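Local coordinates for beta-lactamase-like protein (Koribacter versatilis, PDB 6B9V) that hydrolyses diphosphate bonds, cleaving reactive FAD photoproducts, as a metal-binding enzyme of the PhnP family with a metallo-beta-lactamase fold, at residues Leu52-Pro57 / Ile74-Gly79; His78-His83 / Leu176-Ser181; Asp82-Leu87 / Arg114-Val119; Val104-Asn109 / Val136-Val141. One frame throughout, in Å; residues are numbered along the deposited sequence.

Interaction 1: Leu52-Pro57 / Ile74-Gly79; sequences LIDTTP and IVYTHG. With MN (manganese (II) ion), chain D.
The side chain of Asp-54 lies across that of Thr-77 at about a right angle, and its carboxylate takes two bonds from this one residue. Thr-77 N meets Asp-54 OD1 at 2.9 Å, on the syn side and nearly straight at 165°. Thr-77 OG1 gives its proton to the syn lone pair of Asp-54 OD2 at 2.7 Å. The hydroxyl stands between its backbone N and carbonyl carbon (chi1 59°), where it can also accept: His-78 ND1 reaches Thr-77 OG1 at 2.9 Å, in the plane of the imidazole. That leaves His-78 NE2 to bind a manganese ion at 2.2 Å. Beside this group, Thr-55 OG1 and Tyr-76 OH share a hydrogen bond of 2.8 Å at the edge of the phenol ring. The strands behind run parallel, as neighbours in a beta-alpha-beta unit with helix 59-66. Val-75 N bonds to Leu-52 O at 2.7 Å, and Asp-54 N to Val-75 O. Asp-54 OD2 also accepts a bond from His-83 ND1, and His-83 holds the second manganese. Asp-54 is thus a second-shell residue. It orients one metal ligand directly and another through the Thr-77 hydroxyl, and both rings turn NE2 to a metal.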
loop_
_atom_site.group_PDB
_atom_site.type_symbol
_atom_site.label_atom_id
_atom_site.label_comp_id
_atom_site.label_asym_id
_atom_site.label_seq_id
_atom_site.Cartn_x
_atom_site.Cartn_y
_atom_site.Cartn_z
ATOM N N LEU A 52 3.785 -13.835 10.225
ATOM C CA LEU A 52 4.169 -12.809 9.269
ATOM C C LEU A 52 5.242 -11.914 9.866
ATOM O O LEU A 52 5.120 -11.481 11.010
ATOM C CB LEU A 52 2.946 -11.973 8.873
ATOM C CG LEU A 52 3.169 -10.769 7.969
ATOM C CD1 LEU A 52 3.662 -11.213 6.602
ATOM C CD2 LEU A 52 1.868 -9.972 7.850
ATOM N N ILE A 53 6.286 -11.628 9.095
ATOM C CA ILE A 53 7.304 -10.701 9.562
ATOM C C ILE A 53 7.159 -9.432 8.748
ATOM O O ILE A 53 7.457 -9.428 7.540
ATOM C CB ILE A 53 8.748 -11.269 9.439
ATOM C CG1 ILE A 53 8.885 -12.557 10.258
ATOM C CG2 ILE A 53 9.768 -10.236 9.925
ATOM C CD1 ILE A 53 10.292 -13.148 10.243
ATOM N N ASP A 54 6.663 -8.394 9.434
ATOM C CA ASP A 54 6.436 -7.026 8.916
ATOM C C ASP A 54 5.183 -6.924 8.034
ATOM O O ASP A 54 4.796 -7.872 7.363
ATOM C CB ASP A 54 7.674 -6.508 8.158
ATOM C CG ASP A 54 8.835 -6.165 9.099
ATOM O OD1 ASP A 54 8.590 -6.006 10.314
ATOM O OD2 ASP A 54 9.987 -6.048 8.633
ATOM N N THR A 55 4.539 -5.763 8.066
ATOM C CA THR A 55 3.360 -5.531 7.242
ATOM C C THR A 55 3.623 -4.357 6.319
ATOM O O THR A 55 3.382 -3.208 6.695
ATOM C CB THR A 55 2.103 -5.247 8.090
ATOM O OG1 THR A 55 2.360 -4.158 8.980
ATOM C CG2 THR A 55 1.694 -6.493 8.892
ATOM N N THR A 56 4.120 -4.649 5.118
ATOM C CA THR A 56 4.550 -3.608 4.193
ATOM C C THR A 56 3.343 -2.924 3.563
ATOM O O THR A 56 2.245 -3.453 3.607
ATOM C CB THR A 56 5.451 -4.166 3.054
ATOM O OG1 THR A 56 4.636 -4.737 2.010
ATOM C CG2 THR A 56 6.455 -5.199 3.588
ATOM N N PRO A 57 3.550 -1.739 2.986
ATOM C CA PRO A 57 2.465 -1.104 2.234
ATOM C C PRO A 57 1.921 -1.984 1.109
ATOM O O PRO A 57 0.829 -1.699 0.615
ATOM C CB PRO A 57 3.121 0.160 1.667
ATOM C CG PRO A 57 4.652 -0.070 1.829
ATOM C CD PRO A 57 4.737 -0.873 3.083
ATOM N N ILE A 74 1.887 -11.673 14.000
ATOM C CA ILE A 74 2.706 -10.749 13.229
ATOM C C ILE A 74 3.884 -10.296 14.080
ATOM O O ILE A 74 3.720 -9.916 15.244
ATOM C CB ILE A 74 1.893 -9.520 12.760
ATOM C CG1 ILE A 74 0.707 -9.982 11.904
ATOM C CG2 ILE A 74 2.804 -8.520 12.010
ATOM C CD1 ILE A 74 -0.257 -8.895 11.516
ATOM N N VAL A 75 5.073 -10.349 13.498
ATOM C CA VAL A 75 6.297 -9.975 14.200
ATOM C C VAL A 75 6.979 -8.828 13.450
ATOM O O VAL A 75 7.143 -8.914 12.234
ATOM C CB VAL A 75 7.259 -11.177 14.312
ATOM C CG1 VAL A 75 8.542 -10.769 15.031
ATOM C CG2 VAL A 75 6.594 -12.318 15.070
ATOM N N TYR A 76 7.372 -7.767 14.158
ATOM C CA TYR A 76 8.012 -6.619 13.513
ATOM C C TYR A 76 9.525 -6.535 13.719
ATOM O O TYR A 76 10.018 -6.724 14.837
ATOM C CB TYR A 76 7.376 -5.314 14.010
ATOM C CG TYR A 76 6.000 -5.099 13.413
ATOM C CD1 TYR A 76 4.861 -5.531 14.081
ATOM C CD2 TYR A 76 5.848 -4.491 12.178
ATOM C CE1 TYR A 76 3.589 -5.351 13.532
ATOM C CE2 TYR A 76 4.594 -4.312 11.616
ATOM C CZ TYR A 76 3.461 -4.732 12.309
ATOM O OH TYR A 76 2.200 -4.561 11.759
ATOM N N THR A 77 10.248 -6.207 12.644
ATOM C CA THR A 77 11.680 -5.895 12.761
ATOM C C THR A 77 11.907 -4.469 13.307
ATOM O O THR A 77 12.762 -4.255 14.181
ATOM C CB THR A 77 12.407 -6.037 11.400
ATOM O OG1 THR A 77 11.808 -5.152 10.445
ATOM C CG2 THR A 77 12.336 -7.474 10.889
ATOM N N HIS A 78 11.136 -3.500 12.792
ATOM C CA HIS A 78 11.247 -2.103 13.207
ATOM C C HIS A 78 10.106 -1.290 12.606
ATOM O O HIS A 78 9.255 -1.840 11.902
ATOM C CB HIS A 78 12.611 -1.474 12.817
ATOM C CG HIS A 78 12.846 -1.342 11.340
ATOM N ND1 HIS A 78 12.722 -2.404 10.460
ATOM C CD2 HIS A 78 13.270 -0.296 10.586
ATOM C CE1 HIS A 78 13.032 -2.010 9.243
ATOM N NE2 HIS A 78 13.366 -0.732 9.287
ATOM N N GLY A 79 10.112 0.013 12.871
ATOM C CA GLY A 79 8.946 0.853 12.612
ATOM C C GLY A 79 8.937 1.755 11.391
ATOM O O GLY A 79 8.038 2.597 11.252
HETATM MN MN MN D . 14.407 0.691 7.896
#

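Interaction 2: His78-His83 / Leu176-Ser181; sequences HGHADH and LTDFSS. With MN (manganese (II) ion), chain D; MN (manganese (II) ion), chain C.
His-78 and Asp-178 have the nearest backbones of this contact, yet their CA atoms stand 8.8 Å apart, and the side chains bridge the distance, meeting at two manganese ions. Asp-178 sits in a loop after strand 173-176 and has left-handed backbone angles. Its OD1 bridges the metals, at 2.2 Å from manganese C and 2.4 Å from manganese D. On manganese D the carboxylate joins the His-78 ring, whose side chain it crosses at about a right angle. His-80 binds the same ion through ND1 at 2.0 Å, whereas His-78 and His-83 both use NE2. Manganese C is held by Asp-82 OD2 at 2.2 Å and by His-83 NE2, also at 2.2 Å. Asp-82 has CG between its backbone N and carbonyl carbon (chi1 50°), a turn that brings OD2 to the ion. His-83 meets the carboxylate of Asp-178 from the opposite direction, with the two planes 77° apart. Over one face of the His-83 ring lies His-78 CE1, 3.1 Å above its centre. On its other nitrogen, ND1, His-83 is held by Asp-54. His-160 adds to manganese D and His-231 to manganese C, and a phosphate ion, probably from the crystallisation liquor, lies near Asp-178. The HxHxDH sequence is the signature of the metallo-beta-lactamase fold. One aspartate oxygen shared by two cations would help to offset their mutual repulsion, and it ties two segments far apart in sequence into one binuclear site.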
loop_
_atom_site.group_PDB
_atom_site.type_symbol
_atom_site.label_atom_id
_atom_site.label_comp_id
_atom_site.label_asym_id
_atom_site.label_seq_id
_atom_site.Cartn_x
_atom_site.Cartn_y
_atom_site.Cartn_z
ATOM N N HIS A 78 11.136 -3.500 12.792
ATOM C CA HIS A 78 11.247 -2.103 13.207
ATOM C C HIS A 78 10.106 -1.290 12.606
ATOM O O HIS A 78 9.255 -1.840 11.902
ATOM C CB HIS A 78 12.611 -1.474 12.817
ATOM C CG HIS A 78 12.846 -1.342 11.340
ATOM N ND1 HIS A 78 12.722 -2.404 10.460
ATOM C CD2 HIS A 78 13.270 -0.296 10.586
ATOM C CE1 HIS A 78 13.032 -2.010 9.243
ATOM N NE2 HIS A 78 13.366 -0.732 9.287
ATOM N N GLY A 79 10.112 0.013 12.871
ATOM C CA GLY A 79 8.946 0.853 12.612
ATOM C C GLY A 79 8.937 1.755 11.391
ATOM O O GLY A 79 8.038 2.597 11.252
ATOM N N HIS A 80 9.920 1.595 10.506
ATOM C CA HIS A 80 9.950 2.363 9.265
ATOM C C HIS A 80 8.726 2.071 8.400
ATOM O O HIS A 80 8.146 0.993 8.464
ATOM C CB HIS A 80 11.244 2.081 8.485
ATOM C CG HIS A 80 12.440 2.783 9.054
ATOM N ND1 HIS A 80 13.737 2.430 8.747
ATOM C CD2 HIS A 80 12.526 3.825 9.912
ATOM C CE1 HIS A 80 14.572 3.223 9.401
ATOM N NE2 HIS A 80 13.862 4.076 10.114
ATOM N N ALA A 81 8.332 3.058 7.605
ATOM C CA ALA A 81 7.096 2.994 6.833
ATOM C C ALA A 81 6.980 1.777 5.915
ATOM O O ALA A 81 5.885 1.186 5.792
ATOM C CB ALA A 81 6.943 4.275 6.022
ATOM N N ASP A 82 8.093 1.396 5.275
ATOM C CA ASP A 82 8.063 0.268 4.357
ATOM C C ASP A 82 7.858 -1.072 5.075
ATOM O O ASP A 82 7.685 -2.102 4.407
ATOM C CB ASP A 82 9.335 0.222 3.468
ATOM C CG ASP A 82 10.650 0.333 4.257
ATOM O OD1 ASP A 82 10.773 1.168 5.173
ATOM O OD2 ASP A 82 11.584 -0.414 3.904
ATOM N N HIS A 83 7.824 -1.048 6.409
ATOM C CA HIS A 83 7.645 -2.262 7.212
ATOM C C HIS A 83 6.343 -2.263 8.021
ATOM O O HIS A 83 5.984 -3.279 8.609
ATOM C CB HIS A 83 8.852 -2.438 8.154
ATOM C CG HIS A 83 10.154 -2.537 7.420
ATOM N ND1 HIS A 83 10.758 -3.747 7.142
ATOM C CD2 HIS A 83 10.924 -1.588 6.833
ATOM C CE1 HIS A 83 11.856 -3.535 6.439
ATOM N NE2 HIS A 83 11.988 -2.234 6.251
ATOM N N LEU A 176 17.280 -11.259 8.584
ATOM C CA LEU A 176 17.882 -10.004 9.038
ATOM C C LEU A 176 17.834 -8.954 7.944
ATOM O O LEU A 176 18.572 -9.045 6.971
ATOM C CB LEU A 176 19.345 -10.196 9.440
ATOM C CG LEU A 176 19.668 -10.677 10.854
ATOM C CD1 LEU A 176 19.237 -12.099 11.054
ATOM C CD2 LEU A 176 21.169 -10.522 11.070
ATOM N N THR A 177 17.007 -7.942 8.112
ATOM C CA THR A 177 16.922 -6.897 7.092
ATOM C C THR A 177 17.248 -5.546 7.714
ATOM O O THR A 177 17.285 -5.428 8.944
ATOM C CB THR A 177 15.524 -6.871 6.433
ATOM O OG1 THR A 177 15.519 -5.908 5.371
ATOM C CG2 THR A 177 14.436 -6.531 7.463
ATOM N N ASP A 178 17.499 -4.538 6.869
ATOM C CA ASP A 178 17.710 -3.163 7.333
ATOM C C ASP A 178 18.814 -3.058 8.386
ATOM O O ASP A 178 18.588 -2.577 9.502
ATOM C CB ASP A 178 16.413 -2.572 7.901
ATOM C CG ASP A 178 15.334 -2.359 6.830
ATOM O OD1 ASP A 178 14.998 -1.193 6.521
ATOM O OD2 ASP A 178 14.837 -3.361 6.308
ATOM N N PHE A 179 20.009 -3.519 8.054
ATOM C CA PHE A 179 21.128 -3.283 8.959
ATOM C C PHE A 179 22.291 -2.722 8.185
ATOM O O PHE A 179 22.456 -3.019 6.986
ATOM C CB PHE A 179 21.568 -4.565 9.691
ATOM C CG PHE A 179 22.153 -5.615 8.784
ATOM C CD1 PHE A 179 23.502 -5.591 8.439
ATOM C CD2 PHE A 179 21.357 -6.637 8.286
ATOM C CE1 PHE A 179 24.038 -6.555 7.589
ATOM C CE2 PHE A 179 21.886 -7.616 7.449
ATOM C CZ PHE A 179 23.227 -7.564 7.084
ATOM N N SER A 180 23.081 -1.921 8.886
ATOM C CA SER A 180 24.379 -1.482 8.391
ATOM C C SER A 180 25.476 -2.285 9.081
ATOM O O SER A 180 26.577 -2.408 8.558
ATOM C CB SER A 180 24.570 0.020 8.608
ATOM O OG SER A 180 24.260 0.424 9.934
ATOM N N SER A 181 25.185 -2.836 10.253
ATOM C CA SER A 181 26.168 -3.713 10.909
ATOM C C SER A 181 25.504 -4.680 11.886
ATOM O O SER A 181 24.355 -4.478 12.317
ATOM C CB SER A 181 27.251 -2.897 11.629
ATOM O OG SER A 181 26.730 -2.162 12.725
HETATM MN MN MN D . 14.407 0.691 7.896
HETATM MN MN MN C . 13.371 -1.050 5.050
#

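Interaction 3: Asp82-Leu87 / Arg114-Val119; sequences DHILGL and RVLKHV. With MN (manganese (II) ion), chain C.
Ile-84 holds CG1 between its backbone N and carbonyl carbon (chi1 69°), while Leu-116 holds CG anti to its carbonyl carbon (chi1 -72°), and the two side chains slide past each other in opposite directions. The contact packs the short, weakly bonded helix about 81-84 of the metallo-beta-lactamase metal motif against helix 110-119. Leu-116 does its touching with one branch. Its CD2 lies 3.7 Å from Ile-84 CB and 3.8 Å from Ile-84 CG2. The CG1 arm of Ile-84 is extended (chi2 164°), and this carries CD1 on to the two valines of the helix. Ile-84 CD1 meets Val-115 CG1 at 3.8 Å, where the side chains cross at about a right angle. The same methyl meets Val-119 CG2 at 4.3 Å. Val-115 and Val-119 are one helical turn apart and joined by the backbone bond from Val-119 N to Val-115 O. Ile-84 therefore sits against three residues of one helix face. The chain just before it, Asp-82 and His-83, binds manganese C, so this packing follows the metal ligands directly in the chain. After it comes a type I turn, in which Leu-87 N bonds to Ile-84 O at 3.1 Å. Helix 110-119 also meets the second subunit: Tyr-122 of that subunit packs on Val-115, and Ile-123 of that subunit packs on Val-119. The turn returns the chain to Leu-116, where Leu-87 CD2 comes within 4.3 Å of Leu-116 CD2.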
loop_
_atom_site.group_PDB
_atom_site.type_symbol
_atom_site.label_atom_id
_atom_site.label_comp_id
_atom_site.label_asym_id
_atom_site.label_seq_id
_atom_site.Cartn_x
_atom_site.Cartn_y
_atom_site.Cartn_z
ATOM N N ASP A 82 8.093 1.396 5.275
ATOM C CA ASP A 82 8.063 0.268 4.357
ATOM C C ASP A 82 7.858 -1.072 5.075
ATOM O O ASP A 82 7.685 -2.102 4.407
ATOM C CB ASP A 82 9.335 0.222 3.468
ATOM C CG ASP A 82 10.650 0.333 4.257
ATOM O OD1 ASP A 82 10.773 1.168 5.173
ATOM O OD2 ASP A 82 11.584 -0.414 3.904
ATOM N N HIS A 83 7.824 -1.048 6.409
ATOM C CA HIS A 83 7.645 -2.262 7.212
ATOM C C HIS A 83 6.343 -2.263 8.021
ATOM O O HIS A 83 5.984 -3.279 8.609
ATOM C CB HIS A 83 8.852 -2.438 8.154
ATOM C CG HIS A 83 10.154 -2.537 7.420
ATOM N ND1 HIS A 83 10.758 -3.747 7.142
ATOM C CD2 HIS A 83 10.924 -1.588 6.833
ATOM C CE1 HIS A 83 11.856 -3.535 6.439
ATOM N NE2 HIS A 83 11.988 -2.234 6.251
ATOM N N ILE A 84 5.642 -1.132 8.056
ATOM C CA ILE A 84 4.428 -1.041 8.892
ATOM C C ILE A 84 3.165 -0.555 8.173
ATOM O O ILE A 84 2.061 -0.854 8.644
ATOM C CB ILE A 84 4.629 -0.112 10.134
ATOM C CG1 ILE A 84 4.759 1.363 9.729
ATOM C CG2 ILE A 84 5.816 -0.581 10.989
ATOM C CD1 ILE A 84 4.570 2.351 10.887
ATOM N N LEU A 85 3.284 0.165 7.054
ATOM C CA LEU A 85 2.061 0.829 6.535
ATOM C C LEU A 85 0.925 -0.127 6.118
ATOM O O LEU A 85 -0.240 0.298 6.025
ATOM C CB LEU A 85 2.402 1.748 5.356
ATOM C CG LEU A 85 2.979 3.102 5.777
ATOM C CD1 LEU A 85 3.278 3.995 4.578
ATOM C CD2 LEU A 85 2.088 3.829 6.800
ATOM N N GLY A 86 1.232 -1.407 5.906
ATOM C CA GLY A 86 0.212 -2.382 5.510
ATOM C C GLY A 86 -0.706 -2.909 6.616
ATOM O O GLY A 86 -1.638 -3.734 6.386
ATOM N N LEU A 87 -0.459 -2.431 7.833
ATOM C CA LEU A 87 -1.235 -2.930 8.968
ATOM C C LEU A 87 -2.716 -2.591 8.753
ATOM O O LEU A 87 -3.602 -3.363 9.129
ATOM C CB LEU A 87 -0.726 -2.350 10.294
ATOM C CG LEU A 87 -1.504 -2.814 11.532
ATOM C CD1 LEU A 87 -1.401 -4.330 11.684
ATOM C CD2 LEU A 87 -1.001 -2.111 12.803
ATOM N N ARG A 114 5.757 2.052 19.822
ATOM C CA ARG A 114 5.498 3.497 19.921
ATOM C C ARG A 114 5.048 4.081 18.568
ATOM O O ARG A 114 4.041 4.837 18.477
ATOM C CB ARG A 114 6.758 4.226 20.420
ATOM C CG ARG A 114 6.530 5.569 21.101
ATOM C CD ARG A 114 7.846 6.370 21.224
ATOM N NE ARG A 114 8.968 5.552 21.693
ATOM C CZ ARG A 114 10.243 5.929 21.670
ATOM N NH1 ARG A 114 10.583 7.124 21.205
ATOM N NH2 ARG A 114 11.188 5.109 22.119
ATOM N N VAL A 115 5.790 3.728 17.520
ATOM C CA VAL A 115 5.431 4.204 16.183
ATOM C C VAL A 115 4.084 3.638 15.702
ATOM O O VAL A 115 3.250 4.376 15.162
ATOM C CB VAL A 115 6.536 3.856 15.150
ATOM C CG1 VAL A 115 6.098 4.247 13.744
ATOM C CG2 VAL A 115 7.855 4.536 15.532
ATOM N N LEU A 116 3.867 2.340 15.884
ATOM C CA LEU A 116 2.597 1.719 15.481
ATOM C C LEU A 116 1.375 2.339 16.170
ATOM O O LEU A 116 0.361 2.633 15.516
ATOM C CB LEU A 116 2.607 0.210 15.758
ATOM C CG LEU A 116 3.474 -0.675 14.856
ATOM C CD1 LEU A 116 3.514 -2.095 15.407
ATOM C CD2 LEU A 116 2.956 -0.685 13.415
ATOM N N LYS A 117 1.456 2.525 17.484
ATOM C CA LYS A 117 0.326 3.085 18.218
ATOM C C LYS A 117 0.090 4.534 17.818
ATOM O O LYS A 117 -1.055 5.004 17.813
ATOM C CB LYS A 117 0.545 2.982 19.728
ATOM C CG LYS A 117 0.487 1.550 20.234
ATOM C CD LYS A 117 0.572 1.504 21.750
ATOM C CE LYS A 117 0.216 0.123 22.273
ATOM N NZ LYS A 117 0.346 0.043 23.753
ATOM N N HIS A 118 1.166 5.245 17.486
ATOM C CA HIS A 118 1.000 6.632 17.057
ATOM C C HIS A 118 0.355 6.722 15.667
ATOM O O HIS A 118 -0.687 7.364 15.486
ATOM C CB HIS A 118 2.352 7.352 17.071
ATOM C CG HIS A 118 2.304 8.736 16.509
ATOM N ND1 HIS A 118 1.916 9.828 17.253
ATOM C CD2 HIS A 118 2.591 9.205 15.271
ATOM C CE1 HIS A 118 1.972 10.913 16.501
ATOM N NE2 HIS A 118 2.380 10.562 15.294
ATOM N N VAL A 119 0.972 6.059 14.694
ATOM C CA VAL A 119 0.517 6.094 13.312
ATOM C C VAL A 119 -0.875 5.492 13.165
ATOM O O VAL A 119 -1.712 6.025 12.439
ATOM C CB VAL A 119 1.487 5.345 12.376
ATOM C CG1 VAL A 119 0.890 5.190 10.979
ATOM C CG2 VAL A 119 2.829 6.068 12.301
HETATM MN MN MN C . 13.371 -1.050 5.050
#

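Interaction 4: Val104-Asn109 / Val136-Val141; sequences VPLYAN and VEMHRV
The rings of Tyr-107 and His-139 form an offset stack, with centroids 4.8 Å apart and planes at 19°; their side chains run side by side and point the same way. The imidazole sits toward the rim of one phenol face, and Val-141 CG2 is at the phenol edge. Tyr-107 OH lies above the centre of one face of the His-139 ring. At the imidazole edge are Leu-106 O and Glu-137 OE2. His-139 NE2 donates to Glu-137 OE2 at 3.0 Å, in the ring plane but from above the carboxylate plane, which helps to fix the ring's rotation. Pro-105 CB packs obliquely on this ring, 3.6 Å from His-139 CD2. The other face carries Val-104, Leu-106, Ala-108, Val-136 and Met-138, with Arg-140 at its end. Met-138 folds back at its second torsion (chi2 -76°), which lays SD 4.1 Å from Leu-106 CB and CE 4.0 Å from Ala-108 CB. Five backbone bonds join the parallel strands. Helix 110-119 makes the beta-alpha-beta crossover. Strand 136-140 is thus the sheet's outermost strand within the chain, with a polar, ring-stacked face and a mainly apolar face that meets this helix and ends in the Arg-140 to Glu-113 salt bridge.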
loop_
_atom_site.group_PDB
_atom_site.type_symbol
_atom_site.label_atom_id
_atom_site.label_comp_id
_atom_site.label_asym_id
_atom_site.label_seq_id
_atom_site.Cartn_x
_atom_site.Cartn_y
_atom_site.Cartn_z
ATOM N N VAL A 104 -5.683 -10.725 16.648
ATOM C CA VAL A 104 -4.385 -11.017 16.030
ATOM C C VAL A 104 -3.269 -10.415 16.890
ATOM O O VAL A 104 -3.251 -9.202 17.136
ATOM C CB VAL A 104 -4.296 -10.451 14.587
ATOM C CG1 VAL A 104 -2.895 -10.663 13.982
ATOM C CG2 VAL A 104 -5.369 -11.060 13.688
ATOM N N PRO A 105 -2.340 -11.256 17.368
ATOM C CA PRO A 105 -1.254 -10.705 18.179
ATOM C C PRO A 105 -0.124 -10.097 17.330
ATOM O O PRO A 105 0.329 -10.704 16.362
ATOM C CB PRO A 105 -0.763 -11.920 18.970
ATOM C CG PRO A 105 -1.038 -13.082 18.066
ATOM C CD PRO A 105 -2.250 -12.721 17.231
ATOM N N LEU A 106 0.295 -8.889 17.694
ATOM C CA LEU A 106 1.434 -8.217 17.081
ATOM C C LEU A 106 2.597 -8.205 18.055
ATOM O O LEU A 106 2.416 -7.923 19.225
ATOM C CB LEU A 106 1.098 -6.780 16.695
ATOM C CG LEU A 106 -0.229 -6.444 16.031
ATOM C CD1 LEU A 106 -0.228 -4.957 15.715
ATOM C CD2 LEU A 106 -0.458 -7.268 14.777
ATOM N N TYR A 107 3.794 -8.488 17.575
ATOM C CA TYR A 107 4.953 -8.512 18.454
ATOM C C TYR A 107 5.935 -7.444 18.007
ATOM O O TYR A 107 6.334 -7.427 16.848
ATOM C CB TYR A 107 5.598 -9.903 18.443
ATOM C CG TYR A 107 4.729 -10.945 19.108
ATOM C CD1 TYR A 107 3.703 -11.576 18.410
ATOM C CD2 TYR A 107 4.921 -11.284 20.442
ATOM C CE1 TYR A 107 2.889 -12.527 19.033
ATOM C CE2 TYR A 107 4.118 -12.228 21.069
ATOM C CZ TYR A 107 3.103 -12.847 20.356
ATOM O OH TYR A 107 2.296 -13.784 20.972
ATOM N N ALA A 108 6.319 -6.555 18.914
ATOM C CA ALA A 108 7.255 -5.497 18.533
ATOM C C ALA A 108 8.054 -5.011 19.721
ATOM O O ALA A 108 7.601 -5.122 20.868
ATOM C CB ALA A 108 6.500 -4.323 17.882
ATOM N N ASN A 109 9.248 -4.478 19.469
ATOM C CA ASN A 109 9.990 -3.848 20.554
ATOM C C ASN A 109 9.348 -2.505 20.888
ATOM O O ASN A 109 8.421 -2.070 20.197
ATOM C CB ASN A 109 11.490 -3.698 20.216
ATOM C CG ASN A 109 11.759 -2.804 19.015
ATOM O OD1 ASN A 109 10.912 -2.023 18.584
ATOM N ND2 ASN A 109 12.968 -2.912 18.473
ATOM N N VAL A 136 -6.757 -6.483 16.962
ATOM C CA VAL A 136 -5.333 -6.763 17.152
ATOM C C VAL A 136 -4.876 -6.398 18.564
ATOM O O VAL A 136 -5.447 -5.509 19.199
ATOM C CB VAL A 136 -4.462 -6.004 16.121
ATOM C CG1 VAL A 136 -4.931 -6.313 14.712
ATOM C CG2 VAL A 136 -4.499 -4.506 16.382
ATOM N N GLU A 137 -3.855 -7.092 19.063
ATOM C CA GLU A 137 -3.332 -6.810 20.399
ATOM C C GLU A 137 -1.811 -6.762 20.387
ATOM O O GLU A 137 -1.177 -7.604 19.760
ATOM C CB GLU A 137 -3.812 -7.861 21.406
ATOM C CG GLU A 137 -3.439 -9.287 21.026
ATOM C CD GLU A 137 -3.877 -10.307 22.054
ATOM O OE1 GLU A 137 -4.665 -9.945 22.955
ATOM O OE2 GLU A 137 -3.427 -11.470 21.963
ATOM N N MET A 138 -1.234 -5.787 21.088
ATOM C CA MET A 138 0.222 -5.615 21.131
ATOM C C MET A 138 0.925 -6.429 22.223
ATOM O O MET A 138 0.498 -6.464 23.376
ATOM C CB MET A 138 0.578 -4.138 21.332
ATOM C CG MET A 138 0.469 -3.262 20.100
ATOM S SD MET A 138 1.837 -3.493 18.946
ATOM C CE MET A 138 3.185 -3.900 20.053
ATOM N N HIS A 139 2.042 -7.042 21.847
ATOM C CA HIS A 139 2.916 -7.766 22.754
ATOM C C HIS A 139 4.355 -7.240 22.618
ATOM O O HIS A 139 4.888 -7.090 21.499
ATOM C CB HIS A 139 2.880 -9.273 22.468
ATOM C CG HIS A 139 1.525 -9.897 22.615
ATOM N ND1 HIS A 139 1.151 -10.607 23.736
ATOM C CD2 HIS A 139 0.462 -9.933 21.776
ATOM C CE1 HIS A 139 -0.087 -11.047 23.585
ATOM N NE2 HIS A 139 -0.529 -10.650 22.405
ATOM N N ARG A 140 4.982 -6.971 23.758
ATOM C CA ARG A 140 6.322 -6.386 23.774
ATOM C C ARG A 140 7.434 -7.415 23.568
ATOM O O ARG A 140 7.490 -8.438 24.245
ATOM C CB ARG A 140 6.555 -5.643 25.090
ATOM C CG ARG A 140 7.969 -5.088 25.266
ATOM C CD ARG A 140 8.195 -3.841 24.421
ATOM N NE ARG A 140 7.172 -2.828 24.667
ATOM C CZ ARG A 140 7.260 -1.884 25.599
ATOM N NH1 ARG A 140 8.327 -1.816 26.382
ATOM N NH2 ARG A 140 6.280 -1.007 25.749
ATOM N N VAL A 141 8.329 -7.120 22.632
ATOM C CA VAL A 141 9.503 -7.943 22.389
ATOM C C VAL A 141 10.744 -7.312 23.020
ATOM O O VAL A 141 11.073 -6.160 22.742
ATOM C CB VAL A 141 9.775 -8.128 20.881
ATOM C CG1 VAL A 141 10.983 -9.031 20.664
ATOM C CG2 VAL A 141 8.549 -8.692 20.163
#

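From the N terminus, interaction 1 closes first, round helix 59-66, and sets strand 73-75 beside strand 49-53. Interaction 2 starts at its end, on the shared His-78 and Gly-79, and closes only at residues 176-181. This long loop brings the second sheet to the metal site. Interaction 4 lies wholly inside it, while interaction 3 starts from the same stretch and closes earlier. Interactions 3 and 4 cross: 82-87 reaches 114-119, while 104-109 starts between them and reaches 136-141. Helix 110-119 therefore belongs to interaction 3 and is also the connection within interaction 4. Interactions 1 and 4 lie in the same sheet, where Ile-74 and Tyr-76 bond to Tyr-107. Interactions 2 and 3 share Asp-82 and His-83.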